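Local coordinates for glucose-binding protein (Thermus thermophilus HB27, PDB 2B3F) that binds glucose and galactose and probably delivers the sugar to a binding-protein-dependent transport system, at residues His119-Met124 against Leu172-Ala177; Glu165-Gln170 against Leu346-Val351; Leu178-Pro183 against Ala201-Glu206. All blocks are in the same frame, centred on the assembly; numbering follows the deposited sequence.

Contact 1 of 3, residues His119-Met124 against Leu172-Ala177; sequences HRSNVM and LWESVA. With GAL (beta-D-galactopyranose), chain G.
Ser-121 and Glu-174 meet hydroxyl to carboxylate across the gap between a short loop and helix 166-190. Ser-121 OG donates to Glu-174 OE2 at 2.6 Å and reaches it on the anti lone pair, the one turned away from OE1. With CG of Glu-174 wedged between its own backbone N and carbonyl carbon (chi1 67°) and the chain extended beyond, the carboxylate is carried off the helix flank to the loop. At the next residue, Ser-175 points its hydroxyl at the loop as well: its OG lies 3.3 Å from Asn-122 CB. A water bridges the two serines, 2.8 Å from Ser-121 OG, to which it donates, and 2.6 Å from Ser-175 OG, which also pairs with Ser-266. Asn-122 centres an inverse gamma turn between strand 119-120, which carries His-119 of the galactose pocket, and strand 123-126. Its amide leads away from the helix; OD1 takes Arg-120 NE at 3.1 Å, in the guanidinium plane but well above the carbonyl plane, while ND2 is held by Thr-269. Ser-345 gives Glu-174 OE2 a second hydroxyl. The contact is thus polar yet buried, and these hydroxyls probably stabilise the carboxylate's negative charge.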
loop_
_atom_site.group_PDB
_atom_site.type_symbol
_atom_site.label_atom_id
_atom_site.label_comp_id
_atom_site.label_asym_id
_atom_site.label_seq_id
_atom_site.Cartn_x
_atom_site.Cartn_y
_atom_site.Cartn_z
ATOM N N HIS A 119 6.307 1.462 -0.765
ATOM C CA HIS A 119 5.432 1.284 -1.915
ATOM C C HIS A 119 4.732 2.612 -2.244
ATOM O O HIS A 119 4.537 3.482 -1.379
ATOM C CB HIS A 119 4.351 0.208 -1.670
ATOM C CG HIS A 119 4.756 -1.214 -1.976
ATOM N ND1 HIS A 119 5.056 -1.662 -3.243
ATOM C CD2 HIS A 119 4.821 -2.304 -1.169
ATOM C CE1 HIS A 119 5.299 -2.965 -3.197
ATOM N NE2 HIS A 119 5.167 -3.375 -1.949
ATOM N N ARG A 120 4.333 2.734 -3.500
ATOM C CA ARG A 120 3.546 3.853 -3.995
ATOM C C ARG A 120 2.135 3.356 -4.312
ATOM O O ARG A 120 1.977 2.338 -5.007
ATOM C CB ARG A 120 4.152 4.378 -5.284
ATOM C CG ARG A 120 3.513 5.651 -5.758
ATOM C CD ARG A 120 4.274 6.242 -6.908
ATOM N NE ARG A 120 3.748 7.538 -7.278
ATOM C CZ ARG A 120 4.316 8.330 -8.179
ATOM N NH1 ARG A 120 5.407 7.940 -8.793
ATOM N NH2 ARG A 120 3.804 9.512 -8.447
ATOM N N SER A 121 1.144 4.096 -3.833
ATOM C CA SER A 121 -0.249 3.759 -4.043
ATOM C C SER A 121 -0.770 4.252 -5.402
ATOM O O SER A 121 -1.496 3.518 -6.094
ATOM C CB SER A 121 -1.112 4.340 -2.919
ATOM O OG SER A 121 -2.492 4.136 -3.206
ATOM N N ASN A 122 -0.419 5.483 -5.775
ATOM C CA ASN A 122 -1.064 6.165 -6.905
ATOM C C ASN A 122 -0.358 5.915 -8.243
ATOM O O ASN A 122 0.238 6.852 -8.826
ATOM C CB ASN A 122 -1.217 7.667 -6.614
ATOM C CG ASN A 122 0.132 8.395 -6.390
ATOM O OD1 ASN A 122 1.043 7.879 -5.737
ATOM N ND2 ASN A 122 0.248 9.592 -6.952
ATOM N N VAL A 123 -0.429 4.669 -8.724
ATOM C CA VAL A 123 0.119 4.327 -10.023
ATOM C C VAL A 123 -0.962 3.747 -10.927
ATOM O O VAL A 123 -1.787 2.924 -10.502
ATOM C CB VAL A 123 1.311 3.328 -9.931
ATOM C CG1 VAL A 123 1.978 3.173 -11.296
ATOM C CG2 VAL A 123 2.327 3.809 -8.862
ATOM N N MET A 124 -0.928 4.189 -12.184
ATOM C CA MET A 124 -1.808 3.696 -13.224
ATOM C C MET A 124 -0.972 2.847 -14.174
ATOM O O MET A 124 0.058 3.318 -14.707
ATOM C CB MET A 124 -2.454 4.867 -13.996
ATOM C CG MET A 124 -3.379 4.425 -15.146
ATOM S SD MET A 124 -4.107 5.844 -16.012
ATOM C CE MET A 124 -2.667 6.673 -16.687
ATOM N N LEU A 172 -8.542 2.741 -5.383
ATOM C CA LEU A 172 -8.865 3.668 -6.456
ATOM C C LEU A 172 -9.338 5.023 -5.904
ATOM O O LEU A 172 -8.894 6.080 -6.365
ATOM C CB LEU A 172 -9.967 3.070 -7.307
ATOM C CG LEU A 172 -10.537 3.951 -8.389
ATOM C CD1 LEU A 172 -9.473 4.365 -9.409
ATOM C CD2 LEU A 172 -11.683 3.135 -9.042
ATOM N N TRP A 173 -10.214 4.983 -4.904
ATOM C CA TRP A 173 -10.759 6.192 -4.298
ATOM C C TRP A 173 -9.653 7.119 -3.760
ATOM O O TRP A 173 -9.719 8.312 -3.961
ATOM C CB TRP A 173 -11.732 5.870 -3.163
ATOM C CG TRP A 173 -12.379 7.090 -2.555
ATOM C CD1 TRP A 173 -13.548 7.697 -2.957
ATOM C CD2 TRP A 173 -11.903 7.869 -1.436
ATOM N NE1 TRP A 173 -13.818 8.787 -2.169
ATOM C CE2 TRP A 173 -12.837 8.919 -1.223
ATOM C CE3 TRP A 173 -10.787 7.780 -0.598
ATOM C CZ2 TRP A 173 -12.686 9.864 -0.199
ATOM C CZ3 TRP A 173 -10.633 8.714 0.413
ATOM C CH2 TRP A 173 -11.580 9.754 0.600
ATOM N N GLU A 174 -8.618 6.572 -3.122
ATOM C CA GLU A 174 -7.603 7.480 -2.531
ATOM C C GLU A 174 -6.824 8.221 -3.620
ATOM O O GLU A 174 -6.425 9.368 -3.427
ATOM C CB GLU A 174 -6.709 6.813 -1.489
ATOM C CG GLU A 174 -5.761 5.733 -1.942
ATOM C CD GLU A 174 -4.968 5.146 -0.766
ATOM O OE1 GLU A 174 -5.388 5.342 0.409
ATOM O OE2 GLU A 174 -3.950 4.475 -1.023
ATOM N N SER A 175 -6.634 7.593 -4.773
ATOM C CA SER A 175 -6.047 8.304 -5.933
ATOM C C SER A 175 -6.975 9.414 -6.433
ATOM O O SER A 175 -6.547 10.544 -6.678
ATOM C CB SER A 175 -5.718 7.368 -7.078
ATOM O OG SER A 175 -4.420 6.813 -6.949
ATOM N N VAL A 176 -8.253 9.084 -6.599
ATOM C CA VAL A 176 -9.235 10.081 -7.021
ATOM C C VAL A 176 -9.291 11.251 -6.039
ATOM O O VAL A 176 -9.240 12.414 -6.459
ATOM C CB VAL A 176 -10.646 9.449 -7.223
ATOM C CG1 VAL A 176 -11.707 10.523 -7.458
ATOM C CG2 VAL A 176 -10.628 8.442 -8.364
ATOM N N ALA A 177 -9.391 10.959 -4.740
ATOM C CA ALA A 177 -9.433 11.987 -3.708
ATOM C C ALA A 177 -8.187 12.886 -3.723
ATOM O O ALA A 177 -8.288 14.123 -3.589
ATOM C CB ALA A 177 -9.608 11.347 -2.336
HETATM C C1 GAL G . -0.350 -3.587 0.981
HETATM C C2 GAL G . 1.044 -4.037 1.437
HETATM C C3 GAL G . 1.876 -4.573 0.280
HETATM C C4 GAL G . 1.111 -5.642 -0.502
HETATM C C5 GAL G . -0.309 -5.107 -0.810
HETATM C C6 GAL G . -1.209 -6.087 -1.581
HETATM O O1 GAL G . -1.125 -3.163 2.061
HETATM O O2 GAL G . 1.697 -2.940 2.096
HETATM O O3 GAL G . 3.092 -5.122 0.767
HETATM O O4 GAL G . 1.094 -6.805 0.281
HETATM O O5 GAL G . -0.985 -4.710 0.359
HETATM O O6 GAL G . -1.609 -7.141 -0.758
HETATM O O HOH W 1 -4.333 4.877 -5.199
#

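Contact 2 of 3, residues Glu165-Gln170 against Leu346-Val351; sequences ENWTQQ and LVHGAV. With GAL (beta-D-galactopyranose), chain G.
Val-347 is the first residue of the loop to press on helix 166-190, and it does so with both methyls. CG2 sits 3.6 Å from Gln-170 CB, while CG1 lies at a longer 4.2 Å from Trp-167 CE3. The same CG1 also lies over one face of the next ring in the chain, that of His-348. The ring end of His-348 comes near the helix: Trp-167 CZ3 meets the imidazole edge, in its plane, 3.6 Å from His-348 CE1, with the two ring planes at 86°. Setting CG anti to the carbonyl carbon (chi1 -54°) brings ND1 to the sugar, where it shares a 2.7 Å hydrogen bond with GAL O1. The other ring nitrogen, NE2, is bonded to His-171 ND1, which helps fix the imidazole's rotation. With an alanine here, O1 of the galactose would probably lose this partner and Trp-167 CZ3 its neighbour. Gly-349, at a positive phi of 88°, closes a type I turn begun at Leu-346, its N bonded to Leu-346 O at 3.3 Å. The turn puts His-348 in the galactose pocket of this periplasmic binding protein, and the helix start backs it, Trp-167 touching both His-348 and Ala-42 of the site.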
loop_
_atom_site.group_PDB
_atom_site.type_symbol
_atom_site.label_atom_id
_atom_site.label_comp_id
_atom_site.label_asym_id
_atom_site.label_seq_id
_atom_site.Cartn_x
_atom_site.Cartn_y
_atom_site.Cartn_z
ATOM N N GLU A 165 -11.882 -6.391 -5.775
ATOM C CA GLU A 165 -12.621 -6.426 -4.531
ATOM C C GLU A 165 -12.602 -5.097 -3.752
ATOM O O GLU A 165 -11.859 -4.156 -4.072
ATOM C CB GLU A 165 -12.104 -7.568 -3.647
ATOM C CG GLU A 165 -10.645 -7.396 -3.162
ATOM C CD GLU A 165 -10.212 -8.488 -2.222
ATOM O OE1 GLU A 165 -10.924 -8.713 -1.209
ATOM O OE2 GLU A 165 -9.158 -9.114 -2.472
ATOM N N ASN A 166 -13.434 -5.045 -2.717
ATOM C CA ASN A 166 -13.680 -3.833 -1.960
ATOM C C ASN A 166 -12.429 -3.001 -1.675
ATOM O O ASN A 166 -12.415 -1.810 -1.984
ATOM C CB ASN A 166 -14.399 -4.178 -0.652
ATOM C CG ASN A 166 -14.646 -2.969 0.232
ATOM O OD1 ASN A 166 -13.760 -2.566 0.977
ATOM N ND2 ASN A 166 -15.891 -2.457 0.238
ATOM N N TRP A 167 -11.395 -3.610 -1.115
ATOM C CA TRP A 167 -10.214 -2.768 -0.766
ATOM C C TRP A 167 -9.617 -2.089 -1.995
ATOM O O TRP A 167 -9.087 -0.980 -1.889
ATOM C CB TRP A 167 -9.168 -3.521 0.049
ATOM C CG TRP A 167 -8.309 -4.434 -0.693
ATOM C CD1 TRP A 167 -8.436 -5.774 -0.794
ATOM C CD2 TRP A 167 -7.123 -4.082 -1.425
ATOM N NE1 TRP A 167 -7.431 -6.294 -1.570
ATOM C CE2 TRP A 167 -6.602 -5.276 -1.963
ATOM C CE3 TRP A 167 -6.463 -2.877 -1.684
ATOM C CZ2 TRP A 167 -5.437 -5.305 -2.729
ATOM C CZ3 TRP A 167 -5.320 -2.900 -2.459
ATOM C CH2 TRP A 167 -4.816 -4.106 -2.975
ATOM N N THR A 168 -9.695 -2.725 -3.169
ATOM C CA THR A 168 -9.121 -2.127 -4.393
ATOM C C THR A 168 -9.957 -0.938 -4.874
ATOM O O THR A 168 -9.480 -0.061 -5.584
ATOM C CB THR A 168 -8.946 -3.138 -5.557
ATOM O OG1 THR A 168 -10.217 -3.420 -6.160
ATOM C CG2 THR A 168 -8.282 -4.394 -5.107
ATOM N N GLN A 169 -11.239 -0.940 -4.500
ATOM C CA GLN A 169 -12.116 0.187 -4.791
ATOM C C GLN A 169 -11.756 1.364 -3.888
ATOM O O GLN A 169 -11.707 2.497 -4.337
ATOM C CB GLN A 169 -13.573 -0.219 -4.622
ATOM C CG GLN A 169 -13.987 -1.369 -5.524
ATOM C CD GLN A 169 -15.218 -2.120 -5.002
ATOM O OE1 GLN A 169 -15.996 -1.590 -4.186
ATOM N NE2 GLN A 169 -15.363 -3.383 -5.428
ATOM N N GLN A 170 -11.472 1.076 -2.625
ATOM C CA GLN A 170 -10.941 2.086 -1.705
ATOM C C GLN A 170 -9.615 2.627 -2.234
ATOM O O GLN A 170 -9.362 3.826 -2.176
ATOM C CB GLN A 170 -10.714 1.498 -0.332
ATOM C CG GLN A 170 -11.957 0.943 0.405
ATOM C CD GLN A 170 -11.575 0.443 1.782
ATOM O OE1 GLN A 170 -10.878 1.140 2.519
ATOM N NE2 GLN A 170 -12.000 -0.764 2.131
ATOM N N LEU A 346 -4.244 6.134 2.847
ATOM C CA LEU A 346 -5.289 5.703 3.779
ATOM C C LEU A 346 -5.420 4.184 3.819
ATOM O O LEU A 346 -5.443 3.561 4.887
ATOM C CB LEU A 346 -6.651 6.280 3.333
ATOM C CG LEU A 346 -7.922 5.657 3.921
ATOM C CD1 LEU A 346 -7.956 5.835 5.430
ATOM C CD2 LEU A 346 -9.150 6.286 3.275
ATOM N N VAL A 347 -5.570 3.581 2.642
ATOM C CA VAL A 347 -5.904 2.170 2.585
ATOM C C VAL A 347 -4.757 1.312 3.118
ATOM O O VAL A 347 -4.962 0.204 3.634
ATOM C CB VAL A 347 -6.316 1.788 1.145
ATOM C CG1 VAL A 347 -6.604 0.311 1.028
ATOM C CG2 VAL A 347 -7.523 2.635 0.741
ATOM N N HIS A 348 -3.551 1.871 3.046
ATOM C CA HIS A 348 -2.345 1.142 3.433
ATOM C C HIS A 348 -1.657 1.771 4.668
ATOM O O HIS A 348 -0.436 1.687 4.804
ATOM C CB HIS A 348 -1.437 0.983 2.228
ATOM C CG HIS A 348 -2.152 0.355 1.065
ATOM N ND1 HIS A 348 -2.428 -0.993 1.015
ATOM C CD2 HIS A 348 -2.717 0.908 -0.029
ATOM C CE1 HIS A 348 -3.126 -1.245 -0.081
ATOM N NE2 HIS A 348 -3.324 -0.108 -0.729
ATOM N N GLY A 349 -2.465 2.377 5.540
ATOM C CA GLY A 349 -2.107 2.536 6.949
ATOM C C GLY A 349 -1.312 3.737 7.402
ATOM O O GLY A 349 -1.023 3.859 8.599
ATOM N N ALA A 350 -0.958 4.626 6.485
ATOM C CA ALA A 350 -0.096 5.739 6.871
ATOM C C ALA A 350 -0.833 6.814 7.671
ATOM O O ALA A 350 -0.304 7.271 8.718
ATOM C CB ALA A 350 0.580 6.335 5.677
ATOM N N VAL A 351 -2.040 7.196 7.221
ATOM C CA VAL A 351 -2.671 8.458 7.670
ATOM C C VAL A 351 -3.815 8.340 8.678
ATOM O O VAL A 351 -4.120 9.321 9.385
ATOM C CB VAL A 351 -3.132 9.317 6.471
ATOM C CG1 VAL A 351 -1.945 9.708 5.606
ATOM C CG2 VAL A 351 -4.155 8.592 5.625
HETATM C C1 GAL G . -0.350 -3.587 0.981
HETATM C C2 GAL G . 1.044 -4.037 1.437
HETATM C C3 GAL G . 1.876 -4.573 0.280
HETATM C C4 GAL G . 1.111 -5.642 -0.502
HETATM C C5 GAL G . -0.309 -5.107 -0.810
HETATM C C6 GAL G . -1.209 -6.087 -1.581
HETATM O O1 GAL G . -1.125 -3.163 2.061
HETATM O O2 GAL G . 1.697 -2.940 2.096
HETATM O O3 GAL G . 3.092 -5.122 0.767
HETATM O O4 GAL G . 1.094 -6.805 0.281
HETATM O O5 GAL G . -0.985 -4.710 0.359
HETATM O O6 GAL G . -1.609 -7.141 -0.758
#

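Contact 3 of 3, residues Leu178-Pro183 against Ala201-Glu206; sequences LAVLGP and AVRAWE
Val-180 fits against the backbone of helix 199-212 at the tight part of this helix pair, its CG1 3.8 Å from Ala-204 N. The small side chain of Ala-204 lets the two helices come close there, with CA atoms of Val-180 and Ala-204 5.7 Å apart. Nearby, Leu-181 extends CD2 to within 3.9 Å of Ala-201 N, its chain trailing alongside that residue's backbone rather than its methyl. The solvent side is different. Arg-203, with CG anti to its backbone nitrogen (chi1 -170°) and the chain extended as far as NE, stretches past Val-180 and lays its guanidinium so that the valine's CG2 lies over one face, offset toward the rim. Its NH1 comes 3.5 Å from Val-180 CG1, a contact of charge against methyl. Beyond it, on the solvent side, a water joins Ala-179 O and Arg-203 NH2 by weak, long bonds. The segment axes approach to 8.8 Å and run nearly antiparallel, at 159°. On the other flank of helix 199-212, Val-202 and Trp-205 pack on helix 373-387, whereas Leu-178 and Pro-183 of helix 166-190 turn to strand 341-344.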
loop_
_atom_site.group_PDB
_atom_site.type_symbol
_atom_site.label_atom_id
_atom_site.label_comp_id
_atom_site.label_asym_id
_atom_site.label_seq_id
_atom_site.Cartn_x
_atom_site.Cartn_y
_atom_site.Cartn_z
ATOM N N LEU A 178 -7.012 12.278 -3.885
ATOM C CA LEU A 178 -5.779 13.059 -3.913
ATOM C C LEU A 178 -5.808 14.027 -5.093
ATOM O O LEU A 178 -5.418 15.193 -4.957
ATOM C CB LEU A 178 -4.543 12.150 -3.996
ATOM C CG LEU A 178 -3.193 12.885 -4.143
ATOM C CD1 LEU A 178 -2.923 13.797 -2.939
ATOM C CD2 LEU A 178 -2.036 11.891 -4.344
ATOM N N ALA A 179 -6.255 13.537 -6.244
ATOM C CA ALA A 179 -6.337 14.369 -7.462
ATOM C C ALA A 179 -7.301 15.533 -7.248
ATOM O O ALA A 179 -6.988 16.675 -7.607
ATOM C CB ALA A 179 -6.785 13.544 -8.650
ATOM N N VAL A 180 -8.458 15.246 -6.656
ATOM C CA VAL A 180 -9.521 16.243 -6.489
ATOM C C VAL A 180 -9.156 17.294 -5.444
ATOM O O VAL A 180 -9.410 18.485 -5.623
ATOM C CB VAL A 180 -10.887 15.558 -6.155
ATOM C CG1 VAL A 180 -11.911 16.544 -5.677
ATOM C CG2 VAL A 180 -11.412 14.821 -7.380
ATOM N N LEU A 181 -8.548 16.850 -4.352
ATOM C CA LEU A 181 -8.236 17.724 -3.231
ATOM C C LEU A 181 -6.889 18.400 -3.327
ATOM O O LEU A 181 -6.702 19.484 -2.775
ATOM C CB LEU A 181 -8.290 16.932 -1.921
ATOM C CG LEU A 181 -9.666 16.402 -1.519
ATOM C CD1 LEU A 181 -9.536 15.506 -0.301
ATOM C CD2 LEU A 181 -10.623 17.574 -1.246
ATOM N N GLY A 182 -5.953 17.743 -3.999
ATOM C CA GLY A 182 -4.535 18.094 -3.913
ATOM C C GLY A 182 -3.927 17.619 -2.599
ATOM O O GLY A 182 -4.650 17.261 -1.653
ATOM N N PRO A 183 -2.585 17.634 -2.502
ATOM C CA PRO A 183 -1.926 17.059 -1.331
ATOM C C PRO A 183 -2.232 17.738 0.009
ATOM O O PRO A 183 -2.330 17.068 1.051
ATOM C CB PRO A 183 -0.431 17.155 -1.680
ATOM C CG PRO A 183 -0.343 18.163 -2.762
ATOM C CD PRO A 183 -1.629 18.137 -3.502
ATOM N N ALA A 201 -14.469 17.820 -0.550
ATOM C CA ALA A 201 -14.303 16.389 -0.292
ATOM C C ALA A 201 -15.491 15.564 -0.816
ATOM O O ALA A 201 -15.308 14.427 -1.218
ATOM C CB ALA A 201 -14.099 16.142 1.189
ATOM N N VAL A 202 -16.702 16.138 -0.816
ATOM C CA VAL A 202 -17.838 15.489 -1.477
ATOM C C VAL A 202 -17.551 15.277 -2.966
ATOM O O VAL A 202 -17.922 14.252 -3.537
ATOM C CB VAL A 202 -19.152 16.310 -1.294
ATOM C CG1 VAL A 202 -20.301 15.694 -2.107
ATOM C CG2 VAL A 202 -19.526 16.417 0.160
ATOM N N ARG A 203 -16.878 16.238 -3.600
ATOM C CA ARG A 203 -16.516 16.117 -5.008
ATOM C C ARG A 203 -15.648 14.876 -5.349
ATOM O O ARG A 203 -15.718 14.336 -6.460
ATOM C CB ARG A 203 -15.800 17.396 -5.478
ATOM C CG ARG A 203 -15.627 17.433 -6.975
ATOM C CD ARG A 203 -15.037 18.729 -7.521
ATOM N NE ARG A 203 -14.378 18.393 -8.785
ATOM C CZ ARG A 203 -13.072 18.507 -9.043
ATOM N NH1 ARG A 203 -12.215 19.028 -8.159
ATOM N NH2 ARG A 203 -12.620 18.111 -10.230
ATOM N N ALA A 204 -14.824 14.428 -4.396
ATOM C CA ALA A 204 -14.028 13.233 -4.605
ATOM C C ALA A 204 -14.936 12.067 -4.974
ATOM O O ALA A 204 -14.622 11.279 -5.854
ATOM C CB ALA A 204 -13.213 12.920 -3.347
ATOM N N TRP A 205 -16.072 11.967 -4.296
ATOM C CA TRP A 205 -17.010 10.883 -4.551
ATOM C C TRP A 205 -17.742 11.039 -5.888
ATOM O O TRP A 205 -18.041 10.040 -6.540
ATOM C CB TRP A 205 -18.015 10.762 -3.409
ATOM C CG TRP A 205 -17.407 10.379 -2.087
ATOM C CD1 TRP A 205 -17.092 11.209 -1.049
ATOM C CD2 TRP A 205 -17.099 9.055 -1.642
ATOM N NE1 TRP A 205 -16.580 10.492 -0.001
ATOM C CE2 TRP A 205 -16.572 9.165 -0.331
ATOM C CE3 TRP A 205 -17.204 7.797 -2.220
ATOM C CZ2 TRP A 205 -16.151 8.061 0.399
ATOM C CZ3 TRP A 205 -16.777 6.695 -1.500
ATOM C CH2 TRP A 205 -16.257 6.835 -0.197
ATOM N N GLU A 206 -18.021 12.281 -6.293
ATOM C CA GLU A 206 -18.616 12.554 -7.615
ATOM C C GLU A 206 -17.711 12.073 -8.732
ATOM O O GLU A 206 -18.157 11.359 -9.645
ATOM C CB GLU A 206 -18.868 14.059 -7.807
ATOM C CG GLU A 206 -19.769 14.470 -8.996
ATOM C CD GLU A 206 -19.145 14.423 -10.432
ATOM O OE1 GLU A 206 -17.947 14.785 -10.642
ATOM O OE2 GLU A 206 -19.911 14.048 -11.373
HETATM O O HOH W 2 -9.181 18.038 -9.840
#

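Helix 166-190 takes part in all three contacts, and they run along it from the sugar outward. Contacts 1 and 2 have centres about 9 Å apart and are joined by Glu-174 OE1, 2.9 Å from Val-347 N, probably a hydrogen bond; both also touch the galactose, contact 1 through His-119, whose CD2 is 3.8 Å from GAL O3. Contact 3, its centre about 12 Å from that of contact 1, packs directly against it: Ala-177 CA lies 3.9 Å from Ala-204 CB. Contacts 2 and 3 do not touch, their nearest atoms about 7 Å apart, and contact 3 lies away from the sugar site.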